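Local coordinates for protein trichothecene 3-O-acetyltransferase (Gibberella zeae, PDB 2RKV) that probably transfers an acetyl group from acetyl coenzyme A to the 3-hydroxyl of trichothecene mycotoxins such as T-2 and deoxynivalenol, as a BAHD-superfamily acyltransferase, at residues D209-K214 with M312-S317. Residues are numbered along the deposited sequence; the frame is centred on the assembly and turned at random.
Sequences DHQIVK and MTYHNS. With ZBA (12,13-Epoxytrichothec-9-ene-3,4,8,15-tetrol-4,15-diacetate-8-isovalerate), chain D.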
loop_
_atom_site.group_PDB
_atom_site.type_symbol
_atom_site.label_atom_id
_atom_site.label_comp_id
_atom_site.label_asym_id
_atom_site.label_seq_id
_atom_site.Cartn_x
_atom_site.Cartn_y
_atom_site.Cartn_z
ATOM N N ASP A 209 13.454 16.179 6.015
ATOM C CA ASP A 209 13.140 17.018 4.865
ATOM C C ASP A 209 11.877 16.457 4.204
ATOM O O ASP A 209 11.731 15.234 4.085
ATOM C CB ASP A 209 14.287 16.985 3.843
ATOM C CG ASP A 209 15.449 17.920 4.201
ATOM O OD1 ASP A 209 15.382 18.673 5.198
ATOM O OD2 ASP A 209 16.448 17.896 3.445
ATOM N N HIS A 210 10.969 17.342 3.783
ATOM C CA HIS A 210 9.733 16.962 3.074
ATOM C C HIS A 210 8.714 16.230 3.950
ATOM O O HIS A 210 7.726 15.698 3.432
ATOM C CB HIS A 210 10.022 16.108 1.831
ATOM C CG HIS A 210 11.177 16.594 1.017
ATOM N ND1 HIS A 210 11.145 17.785 0.324
ATOM C CD2 HIS A 210 12.398 16.055 0.786
ATOM C CE1 HIS A 210 12.297 17.958 -0.299
ATOM N NE2 HIS A 210 13.073 16.924 -0.037
ATOM N N GLN A 211 8.940 16.214 5.265
ATOM C CA GLN A 211 8.060 15.440 6.159
ATOM C C GLN A 211 7.405 16.239 7.283
ATOM O O GLN A 211 6.624 15.695 8.067
ATOM C CB GLN A 211 8.796 14.221 6.712
ATOM C CG GLN A 211 9.241 13.274 5.598
ATOM C CD GLN A 211 9.968 12.053 6.106
ATOM O OE1 GLN A 211 10.735 12.125 7.067
ATOM N NE2 GLN A 211 9.742 10.916 5.444
ATOM N N ILE A 212 7.720 17.529 7.360
ATOM C CA ILE A 212 7.095 18.396 8.343
ATOM C C ILE A 212 6.386 19.529 7.609
ATOM O O ILE A 212 7.005 20.267 6.836
ATOM C CB ILE A 212 8.115 18.940 9.371
ATOM C CG1 ILE A 212 8.842 17.782 10.066
ATOM C CG2 ILE A 212 7.400 19.817 10.417
ATOM C CD1 ILE A 212 10.047 18.209 10.876
ATOM N N VAL A 213 5.080 19.636 7.835
ATOM C CA VAL A 213 4.260 20.675 7.212
ATOM C C VAL A 213 4.699 22.038 7.752
ATOM O O VAL A 213 4.932 22.196 8.956
ATOM C CB VAL A 213 2.744 20.422 7.469
ATOM C CG1 VAL A 213 1.898 21.611 7.019
ATOM C CG2 VAL A 213 2.282 19.152 6.764
ATOM N N LYS A 214 4.859 22.996 6.842
ATOM C CA LYS A 214 5.210 24.371 7.185
ATOM C C LYS A 214 4.194 25.293 6.527
ATOM O O LYS A 214 3.688 24.994 5.439
ATOM C CB LYS A 214 6.620 24.708 6.706
ATOM C CG LYS A 214 7.731 24.004 7.473
ATOM C CD LYS A 214 9.111 24.433 6.992
ATOM C CE LYS A 214 9.456 23.796 5.654
ATOM N NZ LYS A 214 10.760 24.288 5.128
ATOM N N MET A 312 9.622 7.114 2.999
ATOM C CA MET A 312 9.564 7.522 1.600
ATOM C C MET A 312 10.953 7.972 1.166
ATOM O O MET A 312 11.767 8.368 2.008
ATOM C CB MET A 312 8.610 8.709 1.414
ATOM C CG MET A 312 7.236 8.564 2.058
ATOM S SD MET A 312 6.210 7.314 1.274
ATOM C CE MET A 312 5.884 8.082 -0.302
ATOM N N THR A 313 11.208 7.923 -0.136
ATOM C CA THR A 313 12.323 8.673 -0.710
ATOM C C THR A 313 11.689 9.805 -1.526
ATOM O O THR A 313 10.590 9.658 -2.077
ATOM C CB THR A 313 13.289 7.811 -1.564
ATOM O OG1 THR A 313 12.581 7.205 -2.650
ATOM C CG2 THR A 313 13.970 6.732 -0.711
ATOM N N TYR A 314 12.376 10.944 -1.578
ATOM C CA TYR A 314 11.852 12.143 -2.234
ATOM C C TYR A 314 12.802 12.572 -3.329
ATOM O O TYR A 314 14.022 12.548 -3.146
ATOM C CB TYR A 314 11.661 13.286 -1.226
ATOM C CG TYR A 314 10.745 12.885 -0.088
ATOM C CD1 TYR A 314 11.267 12.404 1.111
ATOM C CD2 TYR A 314 9.356 12.940 -0.235
ATOM C CE1 TYR A 314 10.427 11.988 2.148
ATOM C CE2 TYR A 314 8.510 12.536 0.797
ATOM C CZ TYR A 314 9.049 12.057 1.975
ATOM O OH TYR A 314 8.211 11.659 2.996
ATOM N N HIS A 315 12.226 12.969 -4.456
ATOM C CA HIS A 315 12.991 13.285 -5.662
ATOM C C HIS A 315 12.391 14.532 -6.284
ATOM O O HIS A 315 11.249 14.521 -6.732
ATOM C CB HIS A 315 12.961 12.094 -6.624
ATOM C CG HIS A 315 13.326 10.797 -5.970
ATOM N ND1 HIS A 315 12.418 10.036 -5.262
ATOM C CD2 HIS A 315 14.511 10.151 -5.880
ATOM C CE1 HIS A 315 13.027 8.962 -4.785
ATOM N NE2 HIS A 315 14.299 9.011 -5.137
ATOM N N ASN A 316 13.163 15.614 -6.270
ATOM C CA ASN A 316 12.676 16.913 -6.720
ATOM C C ASN A 316 13.347 17.351 -8.010
ATOM O O ASN A 316 14.572 17.276 -8.147
ATOM C CB ASN A 316 12.859 17.956 -5.619
ATOM C CG ASN A 316 11.936 17.710 -4.444
ATOM O OD1 ASN A 316 10.789 18.137 -4.454
ATOM N ND2 ASN A 316 12.429 16.998 -3.440
ATOM N N SER A 317 12.529 17.790 -8.957
ATOM C CA SER A 317 13.007 18.241 -10.263
ATOM C C SER A 317 11.970 19.206 -10.831
ATOM O O SER A 317 11.231 19.840 -10.066
ATOM C CB SER A 317 13.238 17.035 -11.190
ATOM O OG SER A 317 13.867 17.403 -12.419
HETATM O O18 ZBA D . -2.660 10.301 0.604
HETATM C C44 ZBA D . -3.063 9.898 1.618
HETATM C C45 ZBA D . -3.759 10.690 2.663
HETATM C C46 ZBA D . -5.194 10.431 2.670
HETATM C C48 ZBA D . -5.773 10.757 1.392
HETATM C C47 ZBA D . -6.038 11.242 3.605
HETATM O O17 ZBA D . -2.961 8.603 1.936
HETATM C C31 ZBA D . -2.524 7.629 0.976
HETATM C C30 ZBA D . -1.037 7.529 0.916
HETATM C C32 ZBA D . -3.220 6.372 1.344
HETATM C C39 ZBA D . -4.728 6.450 1.255
HETATM C C33 ZBA D . -2.571 5.323 1.742
HETATM C C34 ZBA D . -1.097 5.235 1.847
HETATM O O10 ZBA D . -0.685 4.578 0.632
HETATM C C29 ZBA D . -0.384 6.599 1.937
HETATM C C38 ZBA D . -0.595 7.154 3.341
HETATM O O12 ZBA D . -0.538 8.572 3.328
HETATM C C40 ZBA D . 0.023 9.252 4.314
HETATM C C41 ZBA D . -0.082 10.735 4.050
HETATM O O13 ZBA D . 0.541 8.826 5.231
HETATM C C28 ZBA D . 1.165 6.395 1.661
HETATM C C37 ZBA D . 2.013 7.663 1.882
HETATM C C35 ZBA D . 1.287 5.826 0.253
HETATM C C25 ZBA D . 0.690 4.476 0.410
HETATM C C36 ZBA D . 1.633 6.493 -0.970
HETATM O O11 ZBA D . 2.632 5.814 -0.248
HETATM C C27 ZBA D . 1.691 5.164 2.473
HETATM C C26 ZBA D . 1.433 3.951 1.597
HETATM O O16 ZBA D . 0.740 2.931 2.260
HETATM O O14 ZBA D . 3.108 5.340 2.567
HETATM C C42 ZBA D . 3.898 4.868 3.524
HETATM O O15 ZBA D . 5.071 5.055 3.535
HETATM C C43 ZBA D . 3.160 4.079 4.475
#
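In this BAHD-superfamily fold, strand 310-318 is an outermost strand of the seven-stranded mixed sheet, and the loop before strand 229-236 packs on it beside the T-2 toxin pocket. His210 and Gln211 of that loop meet Tyr314 and Asn316 of the strand. The centre of the contact is the Tyr314 ring. His210 CB sits over the middle of one face, 3.8 Å from the ring centroid and 8° off the normal, a CH-pi contact. The His210 and Tyr314 side chains run past each other in opposite directions. The imidazole and phenol rings meet obliquely, with centroids 5.1 Å apart. His210 CD2 comes down beside Tyr314 CB, at 3.5 Å. With CG beside the backbone N (chi1 -43°), the His210 ring extends along the strand to Asn316, where CE1 lies 3.3 Å from Asn316 ND2. His210 ND1 is hydrogen-bonded to Asp368 OD2, and Asn316 ND2 bonds to Glu288 of the adjacent strand.

Gln211 crosses the other end of the tyrosine at about a right angle. Its chain is extended beyond CG, which carries the amide to the phenol edge. The amide also bonds to Asn311, and Tyr314 OH to the backbone O of Leu365; both residues line the toxin pocket. On the same strand, Met312 also belongs to that pocket. The hydrogen bond across the contact runs from Gln211 NE2 to Tyr314 OH, 3.0 Å long with an N-H...O angle of 155°, and the hydroxyl lies close to the amide plane.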